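Local coordinates for protein PipY (Synechococcus elongatus, PDB 5NLC) that binds pyridoxal 5'-phosphate, the active form of vitamin B6, and probably takes part in keeping the cellular supply of this cofactor in balance, at residues 18-28 and 206-217; 129-137 and 174-185. One frame throughout, in Å; residues are numbered along the deposited sequence. Where two conformers were deposited one is given.

Interaction 1: 18-28 and 206-217; sequences SVQLIAVSKNH and ATWIRVGTQLFG
With CG of H28 (chi1 -69°) and CG of F216 (chi1 -75°) each turned anti to its own carbonyl carbon, the two side chains lie alongside and antiparallel, and their rings form an offset stack, centroids 4.7 Å apart. F216 CB lies over the centre of the imidazole, 3.5 Å from its centroid, a CH-pi contact. Were H28 an alanine, F216 would be likely to lose its stacking partner and turn more freely. A23 CB meets F216 CE2 and L215 CD1.

Between strands 20-24 and 208-211 the backbones are parallel and joined by five hydrogen bonds, from Q20 N to T207 O up to V24 N to V211 O; the shortest, I22 N to I209 O, measures 2.7 Å. On one face L21 is pressed tightly against V211, CG to CG2 being 3.3 Å. On the other, I22 CG1 approaches W208 CE3 at 3.7 Å, and R210 CB lies beside V24 CG2. This pairing of first and last strands closes the modified TIM barrel of fold-type III PLP proteins and sets the segment carrying K26, the predicted Schiff-base lysine, beside that with R210, G212 and T213, which bind PLP in another structure of this protein; none is bound here.

Interaction 2: 129-137 and 174-185; sequences DPADLRAEL and FAAELQQQAPQL
Apolar contacts carry most of the interface between helices 130-137 and 174-181. L133 and L178 lie roughly perpendicular, CD2 of the former 3.7 Å from CD1 of the latter, while the other methyl of L178, CD2, meets L137 CD2 at 3.9 Å. L137 also reaches the end of the second helix: its CD2 touches Q181 CB at 3.6 Å, and its CG rests on A182 CB at 3.8 Å. At the opposite end of the interface P130 CB packs against F174 CZ (3.7 Å). With CG anti to the backbone N (chi1 -173°) the phenyl ring reaches P130 through CZ, and L178 CG of its own helix sits over one face, near its margin.

R134 contributes van der Waals contacts through its charged end. Its chain bends at chi3 and brings NH1 to 3.6 Å from Q181 CG, with NH2 at the edge of the F174 ring; guanidinium and ring planes stand 48° apart. E177 OE2 is 5.0 Å from R134 NH2, so any attraction between these opposite charges is probably weak.

Two side-chain hydrogen bonds form within the segments: D129 OD2 caps the first helix by accepting from D132 N (2.9 Å), and Q179 NE2 donates to L185 O.

Segments 130-137 and 174-181 run in the same sense, their axes about 21° apart, as adjacent outer helices of the barrel. Beneath them L133 and L178 both touch L151 of the intervening strand 147-152.

Overall arrangement
Both contacts belong to one modified TIM barrel, on opposite sides of the chain's centre, their own centres about 27 Å apart and their nearest atoms about 9 Å apart, without touching. Interaction 1 joins the first and last strands, 20-24 and 208-211, so it spans most of the sequence; both segments of interaction 2 fall within that span. Interaction 2 belongs to the outer layer, pairing helices 130-141 and 161-181, which come before and after strand 147-152. Residues 18-28 and 206-217 bring the first and last strands together and include cofactor-site residues, whereas 129-137 and 174-185 link neighbouring outer helices away from that site.

Interaction 1: 18-28 and 206-217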
loop_
_atom_site.group_PDB
_atom_site.type_symbol
_atom_site.label_atom_id
_atom_site.label_comp_id
_atom_site.label_asym_id
_atom_site.label_seq_id
_atom_site.Cartn_x
_atom_site.Cartn_y
_atom_site.Cartn_z
ATOM N N SER A 18 -15.402 5.343 1.062
ATOM C CA SER A 18 -14.410 5.199 -0.014
ATOM C C SER A 18 -12.945 4.916 0.480
ATOM O O SER A 18 -12.039 4.564 -0.330
ATOM C CB SER A 18 -14.458 6.445 -0.895
ATOM O OG SER A 18 -13.928 7.619 -0.276
ATOM N N VAL A 19 -12.697 5.097 1.777
ATOM C CA VAL A 19 -11.358 4.925 2.342
ATOM C C VAL A 19 -11.288 3.648 3.172
ATOM O O VAL A 19 -12.073 3.478 4.084
ATOM C CB VAL A 19 -10.987 6.115 3.276
ATOM C CG1 VAL A 19 -9.576 5.985 3.861
ATOM C CG2 VAL A 19 -11.105 7.419 2.485
ATOM N N GLN A 20 -10.254 2.859 2.944
ATOM C CA GLN A 20 -9.951 1.714 3.790
ATOM C C GLN A 20 -8.684 1.963 4.571
ATOM O O GLN A 20 -7.673 2.449 4.082
ATOM C CB GLN A 20 -9.887 0.444 2.933
ATOM C CG GLN A 20 -11.265 -0.023 2.496
ATOM C CD GLN A 20 -12.158 -0.492 3.702
ATOM O OE1 GLN A 20 -11.710 -1.202 4.615
ATOM N NE2 GLN A 20 -13.411 -0.051 3.710
ATOM N N LEU A 21 -8.785 1.651 5.828
ATOM C CA LEU A 21 -7.688 1.761 6.723
ATOM C C LEU A 21 -6.885 0.467 6.764
ATOM O O LEU A 21 -7.466 -0.623 6.944
ATOM C CB LEU A 21 -8.362 1.993 8.080
ATOM C CG LEU A 21 -7.522 2.255 9.235
ATOM C CD1 LEU A 21 -8.393 3.120 10.143
ATOM C CD2 LEU A 21 -7.084 0.956 9.911
ATOM N N ILE A 22 -5.574 0.571 6.629
ATOM C CA ILE A 22 -4.662 -0.557 6.794
ATOM C C ILE A 22 -4.038 -0.408 8.188
ATOM O O ILE A 22 -3.408 0.622 8.487
ATOM C CB ILE A 22 -3.552 -0.584 5.734
ATOM C CG1 ILE A 22 -4.154 -0.759 4.360
ATOM C CG2 ILE A 22 -2.559 -1.740 6.013
ATOM C CD1 ILE A 22 -3.182 -0.438 3.233
ATOM N N ALA A 23 -4.295 -1.385 9.063
ATOM C CA ALA A 23 -3.714 -1.378 10.375
ATOM C C ALA A 23 -2.250 -1.832 10.303
ATOM O O ALA A 23 -1.949 -2.969 9.949
ATOM C CB ALA A 23 -4.487 -2.239 11.341
ATOM N N VAL A 24 -1.351 -0.918 10.576
ATOM C CA VAL A 24 0.088 -1.168 10.515
ATOM C C VAL A 24 0.498 -1.893 11.801
ATOM O O VAL A 24 0.512 -1.287 12.869
ATOM C CB VAL A 24 0.921 0.096 10.290
ATOM C CG1 VAL A 24 2.404 -0.274 10.277
ATOM C CG2 VAL A 24 0.501 0.802 9.015
ATOM N N SER A 25 0.758 -3.190 11.671
ATOM C CA SER A 25 0.937 -4.090 12.824
ATOM C C SER A 25 2.427 -4.252 13.159
ATOM O O SER A 25 2.777 -5.042 13.986
ATOM C CB SER A 25 0.313 -5.474 12.531
ATOM O OG SER A 25 0.780 -6.029 11.290
ATOM N N LYS A 26 3.277 -3.466 12.510
ATOM C CA LYS A 26 4.732 -3.545 12.638
ATOM C C LYS A 26 5.288 -3.759 14.005
ATOM O O LYS A 26 6.183 -4.612 14.156
ATOM C CB LYS A 26 5.397 -2.298 12.025
ATOM C CG LYS A 26 6.816 -1.992 12.464
ATOM C CD LYS A 26 7.355 -0.803 11.674
ATOM C CE LYS A 26 6.634 0.519 12.014
ATOM N NZ LYS A 26 6.119 1.285 10.806
ATOM N N ASN A 27 4.859 -3.023 15.010
ATOM C CA ASN A 27 5.444 -3.327 16.361
ATOM C C ASN A 27 4.495 -4.042 17.316
ATOM O O ASN A 27 4.611 -3.920 18.545
ATOM C CB ASN A 27 5.926 -2.038 17.026
ATOM C CG ASN A 27 7.043 -1.371 16.261
ATOM O OD1 ASN A 27 8.151 -1.923 16.200
ATOM N ND2 ASN A 27 6.783 -0.160 15.722
ATOM N N HIS A 28 3.577 -4.821 16.779
ATOM C CA HIS A 28 2.536 -5.368 17.555
ATOM C C HIS A 28 2.392 -6.849 17.339
ATOM O O HIS A 28 2.453 -7.310 16.214
ATOM C CB HIS A 28 1.201 -4.669 17.253
ATOM C CG HIS A 28 1.172 -3.256 17.742
ATOM N ND1 HIS A 28 0.967 -2.943 19.060
ATOM C CD2 HIS A 28 1.467 -2.099 17.117
ATOM C CE1 HIS A 28 1.090 -1.633 19.218
ATOM N NE2 HIS A 28 1.375 -1.099 18.044
ATOM N N ALA A 206 -7.462 9.795 -1.170
ATOM C CA ALA A 206 -6.860 8.466 -0.789
ATOM C C ALA A 206 -7.909 7.389 -0.681
ATOM O O ALA A 206 -9.020 7.619 -0.155
ATOM C CB ALA A 206 -6.121 8.525 0.555
ATOM N N THR A 207 -7.582 6.218 -1.136
ATOM C CA THR A 207 -8.425 5.063 -0.891
ATOM C C THR A 207 -7.846 4.084 0.149
ATOM O O THR A 207 -8.587 3.246 0.659
ATOM C CB THR A 207 -8.725 4.319 -2.185
ATOM O OG1 THR A 207 -7.508 3.824 -2.756
ATOM C CG2 THR A 207 -9.514 5.266 -3.227
ATOM N N TRP A 208 -6.545 4.112 0.395
ATOM C CA TRP A 208 -5.918 3.263 1.395
ATOM C C TRP A 208 -5.100 4.183 2.271
ATOM O O TRP A 208 -4.231 4.841 1.730
ATOM C CB TRP A 208 -4.922 2.278 0.765
ATOM C CG TRP A 208 -5.481 1.169 -0.036
ATOM C CD1 TRP A 208 -5.278 0.984 -1.370
ATOM C CD2 TRP A 208 -6.173 -0.021 0.431
ATOM N NE1 TRP A 208 -5.797 -0.232 -1.768
ATOM C CE2 TRP A 208 -6.405 -0.843 -0.700
ATOM C CE3 TRP A 208 -6.635 -0.454 1.658
ATOM C CZ2 TRP A 208 -7.110 -2.051 -0.616
ATOM C CZ3 TRP A 208 -7.318 -1.701 1.755
ATOM C CH2 TRP A 208 -7.579 -2.447 0.628
ATOM N N ILE A 209 -5.362 4.237 3.581
ATOM C CA ILE A 209 -4.488 4.919 4.503
ATOM C C ILE A 209 -3.833 3.930 5.490
ATOM O O ILE A 209 -4.345 2.840 5.692
ATOM C CB ILE A 209 -5.196 6.051 5.287
ATOM C CG1 ILE A 209 -6.335 5.511 6.157
ATOM C CG2 ILE A 209 -5.733 7.073 4.290
ATOM C CD1 ILE A 209 -6.937 6.518 7.079
ATOM N N ARG A 210 -2.766 4.359 6.122
ATOM C CA ARG A 210 -1.882 3.491 6.953
ATOM C C ARG A 210 -1.823 4.046 8.336
ATOM O O ARG A 210 -1.245 5.119 8.528
ATOM C CB ARG A 210 -0.397 3.461 6.441
ATOM C CG ARG A 210 -0.252 3.169 5.016
ATOM C CD ARG A 210 1.180 3.083 4.458
ATOM N NE ARG A 210 2.019 4.284 4.458
ATOM C CZ ARG A 210 1.879 5.310 3.626
ATOM N NH1 ARG A 210 0.868 5.363 2.751
ATOM N NH2 ARG A 210 2.751 6.298 3.669
ATOM N N VAL A 211 -2.360 3.334 9.322
ATOM C CA VAL A 211 -2.349 3.833 10.690
ATOM C C VAL A 211 -1.903 2.736 11.652
ATOM O O VAL A 211 -2.243 1.585 11.456
ATOM C CB VAL A 211 -3.750 4.340 11.088
ATOM C CG1 VAL A 211 -4.167 5.537 10.253
ATOM C CG2 VAL A 211 -4.778 3.253 10.825
ATOM N N GLY A 212 -1.108 3.116 12.651
ATOM C CA GLY A 212 -0.435 2.152 13.496
ATOM C C GLY A 212 -0.885 2.339 14.929
ATOM O O GLY A 212 -1.887 1.788 15.366
ATOM N N THR A 213 -0.180 3.239 15.605
ATOM C CA THR A 213 -0.458 3.568 16.993
ATOM C C THR A 213 -1.858 4.113 17.283
ATOM O O THR A 213 -2.485 3.711 18.295
ATOM C CB THR A 213 0.680 4.484 17.465
ATOM O OG1 THR A 213 1.861 3.661 17.519
ATOM C CG2 THR A 213 0.423 5.106 18.844
ATOM N N GLN A 214 -2.387 4.996 16.426
ATOM C CA GLN A 214 -3.775 5.489 16.622
ATOM C C GLN A 214 -4.802 4.328 16.736
ATOM O O GLN A 214 -5.846 4.495 17.320
ATOM C CB GLN A 214 -4.231 6.430 15.512
ATOM C CG GLN A 214 -4.182 7.919 15.814
ATOM C CD GLN A 214 -4.866 8.743 14.711
ATOM O OE1 GLN A 214 -4.330 8.874 13.616
ATOM N NE2 GLN A 214 -6.058 9.292 15.004
ATOM N N LEU A 215 -4.523 3.189 16.122
ATOM C CA LEU A 215 -5.396 2.018 16.194
ATOM C C LEU A 215 -5.021 1.061 17.345
ATOM O O LEU A 215 -5.885 0.617 18.123
ATOM C CB LEU A 215 -5.364 1.284 14.839
ATOM C CG LEU A 215 -6.342 0.132 14.508
ATOM C CD1 LEU A 215 -5.780 -1.255 14.795
ATOM C CD2 LEU A 215 -7.666 0.229 15.225
ATOM N N PHE A 216 -3.742 0.696 17.406
ATOM C CA PHE A 216 -3.293 -0.324 18.323
ATOM C C PHE A 216 -2.954 0.342 19.632
ATOM O O PHE A 216 -2.986 1.577 19.757
ATOM C CB PHE A 216 -2.049 -1.037 17.777
ATOM C CG PHE A 216 -2.330 -2.023 16.652
ATOM C CD1 PHE A 216 -3.005 -3.245 16.897
ATOM C CD2 PHE A 216 -1.907 -1.773 15.381
ATOM C CE1 PHE A 216 -3.256 -4.144 15.885
ATOM C CE2 PHE A 216 -2.177 -2.650 14.375
ATOM C CZ PHE A 216 -2.817 -3.866 14.625
ATOM N N GLY A 217 -2.590 -0.447 20.622
ATOM C CA GLY A 217 -2.031 0.178 21.832
ATOM C C GLY A 217 -0.833 1.111 21.556
ATOM O O GLY A 217 -0.417 1.287 20.413
HETATM O O HOH W 1 -11.465 8.414 -1.118
HETATM O O HOH W 2 -0.871 -3.282 21.129
#

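Interaction 2: 129-137 and 174-185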
loop_
_atom_site.group_PDB
_atom_site.type_symbol
_atom_site.label_atom_id
_atom_site.label_comp_id
_atom_site.label_asym_id
_atom_site.label_seq_id
_atom_site.Cartn_x
_atom_site.Cartn_y
_atom_site.Cartn_z
ATOM N N ASP A 129 10.344 7.302 -11.263
ATOM C CA ASP A 129 10.370 8.632 -11.862
ATOM C C ASP A 129 9.074 8.747 -12.727
ATOM O O ASP A 129 8.775 7.807 -13.480
ATOM C CB ASP A 129 11.605 8.771 -12.704
ATOM C CG ASP A 129 11.509 9.907 -13.677
ATOM O OD1 ASP A 129 11.776 11.030 -13.259
ATOM O OD2 ASP A 129 11.153 9.655 -14.862
ATOM N N PRO A 130 8.266 9.808 -12.562
ATOM C CA PRO A 130 6.990 9.900 -13.351
ATOM C C PRO A 130 7.056 9.744 -14.845
ATOM O O PRO A 130 6.121 9.147 -15.447
ATOM C CB PRO A 130 6.400 11.283 -13.002
ATOM C CG PRO A 130 7.145 11.705 -11.790
ATOM C CD PRO A 130 8.464 10.996 -11.735
ATOM N N ALA A 131 8.119 10.271 -15.444
ATOM C CA ALA A 131 8.351 10.112 -16.909
ATOM C C ALA A 131 8.597 8.659 -17.326
ATOM O O ALA A 131 8.043 8.129 -18.337
ATOM C CB ALA A 131 9.533 10.985 -17.340
ATOM N N ASP A 132 9.412 7.977 -16.511
ATOM C CA ASP A 132 9.664 6.554 -16.723
ATOM C C ASP A 132 8.368 5.760 -16.557
ATOM O O ASP A 132 8.075 4.901 -17.371
ATOM C CB ASP A 132 10.798 6.035 -15.791
ATOM C CG ASP A 132 11.241 4.574 -16.089
ATOM O OD1 ASP A 132 11.287 4.094 -17.287
ATOM O OD2 ASP A 132 11.586 3.876 -15.069
ATOM N N LEU A 133 7.597 6.046 -15.509
ATOM C CA LEU A 133 6.321 5.346 -15.318
ATOM C C LEU A 133 5.400 5.544 -16.535
ATOM O O LEU A 133 4.871 4.602 -17.062
ATOM C CB LEU A 133 5.586 5.794 -14.044
ATOM C CG LEU A 133 4.234 5.125 -13.749
ATOM C CD1 LEU A 133 4.248 3.590 -13.845
ATOM C CD2 LEU A 133 3.745 5.631 -12.386
ATOM N N ARG A 134 5.278 6.757 -17.026
ATOM C CA ARG A 134 4.405 6.984 -18.190
ATOM C C ARG A 134 4.921 6.227 -19.426
ATOM O O ARG A 134 4.162 5.637 -20.174
ATOM C CB ARG A 134 4.336 8.485 -18.505
ATOM C CG ARG A 134 3.351 8.829 -19.616
ATOM C CD ARG A 134 3.513 10.316 -20.009
ATOM N NE ARG A 134 2.906 11.220 -19.034
ATOM C CZ ARG A 134 1.594 11.576 -19.047
ATOM N NH1 ARG A 134 0.731 11.082 -19.954
ATOM N NH2 ARG A 134 1.116 12.441 -18.150
ATOM N N ALA A 135 6.231 6.226 -19.626
ATOM C CA ALA A 135 6.820 5.545 -20.750
ATOM C C ALA A 135 6.663 4.052 -20.709
ATOM O O ALA A 135 6.667 3.399 -21.762
ATOM C CB ALA A 135 8.298 5.868 -20.879
ATOM N N GLU A 136 6.574 3.489 -19.510
ATOM C CA GLU A 136 6.495 2.036 -19.350
ATOM C C GLU A 136 5.093 1.522 -19.235
ATOM O O GLU A 136 4.861 0.331 -19.122
ATOM C CB GLU A 136 7.329 1.647 -18.121
ATOM C CG GLU A 136 8.842 1.757 -18.370
ATOM C CD GLU A 136 9.310 1.254 -19.781
ATOM O OE1 GLU A 136 8.960 0.139 -20.233
ATOM O OE2 GLU A 136 10.001 2.037 -20.502
ATOM N N LEU A 137 4.121 2.425 -19.249
ATOM C CA LEU A 137 2.741 2.016 -19.146
ATOM C C LEU A 137 2.250 0.912 -20.144
ATOM O O LEU A 137 1.511 0.030 -19.734
ATOM C CB LEU A 137 1.869 3.259 -19.261
ATOM C CG LEU A 137 0.790 3.563 -18.297
ATOM C CD1 LEU A 137 1.150 3.326 -16.864
ATOM C CD2 LEU A 137 0.283 4.953 -18.675
ATOM N N PHE A 174 -2.373 13.002 -11.362
ATOM C CA PHE A 174 -1.544 12.129 -12.185
ATOM C C PHE A 174 -2.145 10.721 -12.355
ATOM O O PHE A 174 -2.107 10.232 -13.453
ATOM C CB PHE A 174 -0.163 12.057 -11.566
ATOM C CG PHE A 174 0.866 11.331 -12.361
ATOM C CD1 PHE A 174 0.963 11.455 -13.746
ATOM C CD2 PHE A 174 1.826 10.571 -11.683
ATOM C CE1 PHE A 174 1.962 10.821 -14.456
ATOM C CE2 PHE A 174 2.843 9.950 -12.383
ATOM C CZ PHE A 174 2.938 10.088 -13.764
ATOM N N ALA A 175 -2.682 10.118 -11.278
ATOM C CA ALA A 175 -3.314 8.806 -11.385
ATOM C C ALA A 175 -4.456 8.862 -12.391
ATOM O O ALA A 175 -4.600 7.919 -13.213
ATOM C CB ALA A 175 -3.770 8.240 -10.044
ATOM N N ALA A 176 -5.239 9.943 -12.377
ATOM C CA ALA A 176 -6.316 10.048 -13.369
ATOM C C ALA A 176 -5.722 10.170 -14.786
ATOM O O ALA A 176 -6.215 9.546 -15.758
ATOM C CB ALA A 176 -7.220 11.230 -13.029
ATOM N N GLU A 177 -4.647 10.933 -14.939
ATOM C CA GLU A 177 -3.995 10.949 -16.241
ATOM C C GLU A 177 -3.487 9.588 -16.662
ATOM O O GLU A 177 -3.618 9.235 -17.814
ATOM C CB GLU A 177 -2.809 11.898 -16.299
ATOM C CG GLU A 177 -3.219 13.321 -16.360
ATOM C CD GLU A 177 -4.173 13.641 -17.542
ATOM O OE1 GLU A 177 -5.294 14.172 -17.267
ATOM O OE2 GLU A 177 -3.817 13.302 -18.685
ATOM N N LEU A 178 -2.854 8.858 -15.746
ATOM C CA LEU A 178 -2.341 7.566 -16.121
ATOM C C LEU A 178 -3.481 6.641 -16.502
ATOM O O LEU A 178 -3.322 5.796 -17.405
ATOM C CB LEU A 178 -1.499 6.948 -14.976
ATOM C CG LEU A 178 -0.187 7.614 -14.706
ATOM C CD1 LEU A 178 0.424 6.904 -13.535
ATOM C CD2 LEU A 178 0.745 7.608 -15.857
ATOM N N GLN A 179 -4.610 6.767 -15.800
ATOM C CA GLN A 179 -5.715 5.857 -16.037
ATOM C C GLN A 179 -6.269 6.098 -17.440
ATOM O O GLN A 179 -6.671 5.135 -18.122
ATOM C CB GLN A 179 -6.818 6.027 -14.974
ATOM C CG GLN A 179 -8.090 5.224 -15.268
ATOM C CD GLN A 179 -7.905 3.736 -15.160
ATOM O OE1 GLN A 179 -8.178 3.164 -14.139
ATOM N NE2 GLN A 179 -7.476 3.080 -16.258
ATOM N N GLN A 180 -6.274 7.357 -17.849
ATOM C CA GLN A 180 -6.674 7.744 -19.238
ATOM C C GLN A 180 -5.697 7.189 -20.266
ATOM O O GLN A 180 -6.115 6.735 -21.310
ATOM C CB GLN A 180 -6.819 9.263 -19.403
ATOM N N GLN A 181 -4.417 7.144 -19.943
ATOM C CA GLN A 181 -3.405 6.598 -20.855
ATOM C C GLN A 181 -3.402 5.053 -20.903
ATOM O O GLN A 181 -2.966 4.505 -21.924
ATOM C CB GLN A 181 -2.000 7.066 -20.463
ATOM C CG GLN A 181 -1.785 8.598 -20.529
ATOM C CD GLN A 181 -1.807 9.131 -21.929
ATOM O OE1 GLN A 181 -2.705 9.888 -22.311
ATOM N NE2 GLN A 181 -0.873 8.670 -22.738
ATOM N N ALA A 182 -3.910 4.372 -19.884
ATOM C CA ALA A 182 -3.856 2.910 -19.770
ATOM C C ALA A 182 -5.215 2.309 -19.468
ATOM O O ALA A 182 -5.459 1.852 -18.333
ATOM C CB ALA A 182 -2.820 2.498 -18.712
ATOM N N PRO A 183 -6.121 2.305 -20.477
ATOM C CA PRO A 183 -7.425 1.761 -20.214
ATOM C C PRO A 183 -7.417 0.292 -19.771
ATOM O O PRO A 183 -8.313 -0.045 -19.042
ATOM C CB PRO A 183 -8.198 1.980 -21.559
ATOM C CG PRO A 183 -7.152 2.268 -22.600
ATOM C CD PRO A 183 -6.054 2.943 -21.803
ATOM N N GLN A 184 -6.419 -0.536 -20.113
ATOM C CA GLN A 184 -6.271 -1.950 -19.665
ATOM C C GLN A 184 -6.113 -2.076 -18.147
ATOM O O GLN A 184 -6.360 -3.133 -17.587
ATOM C CB GLN A 184 -5.045 -2.680 -20.338
ATOM C CG GLN A 184 -5.163 -3.051 -21.824
ATOM C CD GLN A 184 -4.084 -4.030 -22.332
ATOM O OE1 GLN A 184 -3.157 -3.664 -23.089
ATOM N NE2 GLN A 184 -4.196 -5.285 -21.908
ATOM N N LEU A 185 -5.623 -1.021 -17.489
ATOM C CA LEU A 185 -5.274 -1.108 -16.086
ATOM C C LEU A 185 -6.414 -0.578 -15.247
ATOM O O LEU A 185 -7.185 0.303 -15.650
ATOM C CB LEU A 185 -4.061 -0.296 -15.811
ATOM C CG LEU A 185 -2.757 -0.797 -16.386
ATOM C CD1 LEU A 185 -1.655 0.168 -15.961
ATOM C CD2 LEU A 185 -2.459 -2.143 -15.823
#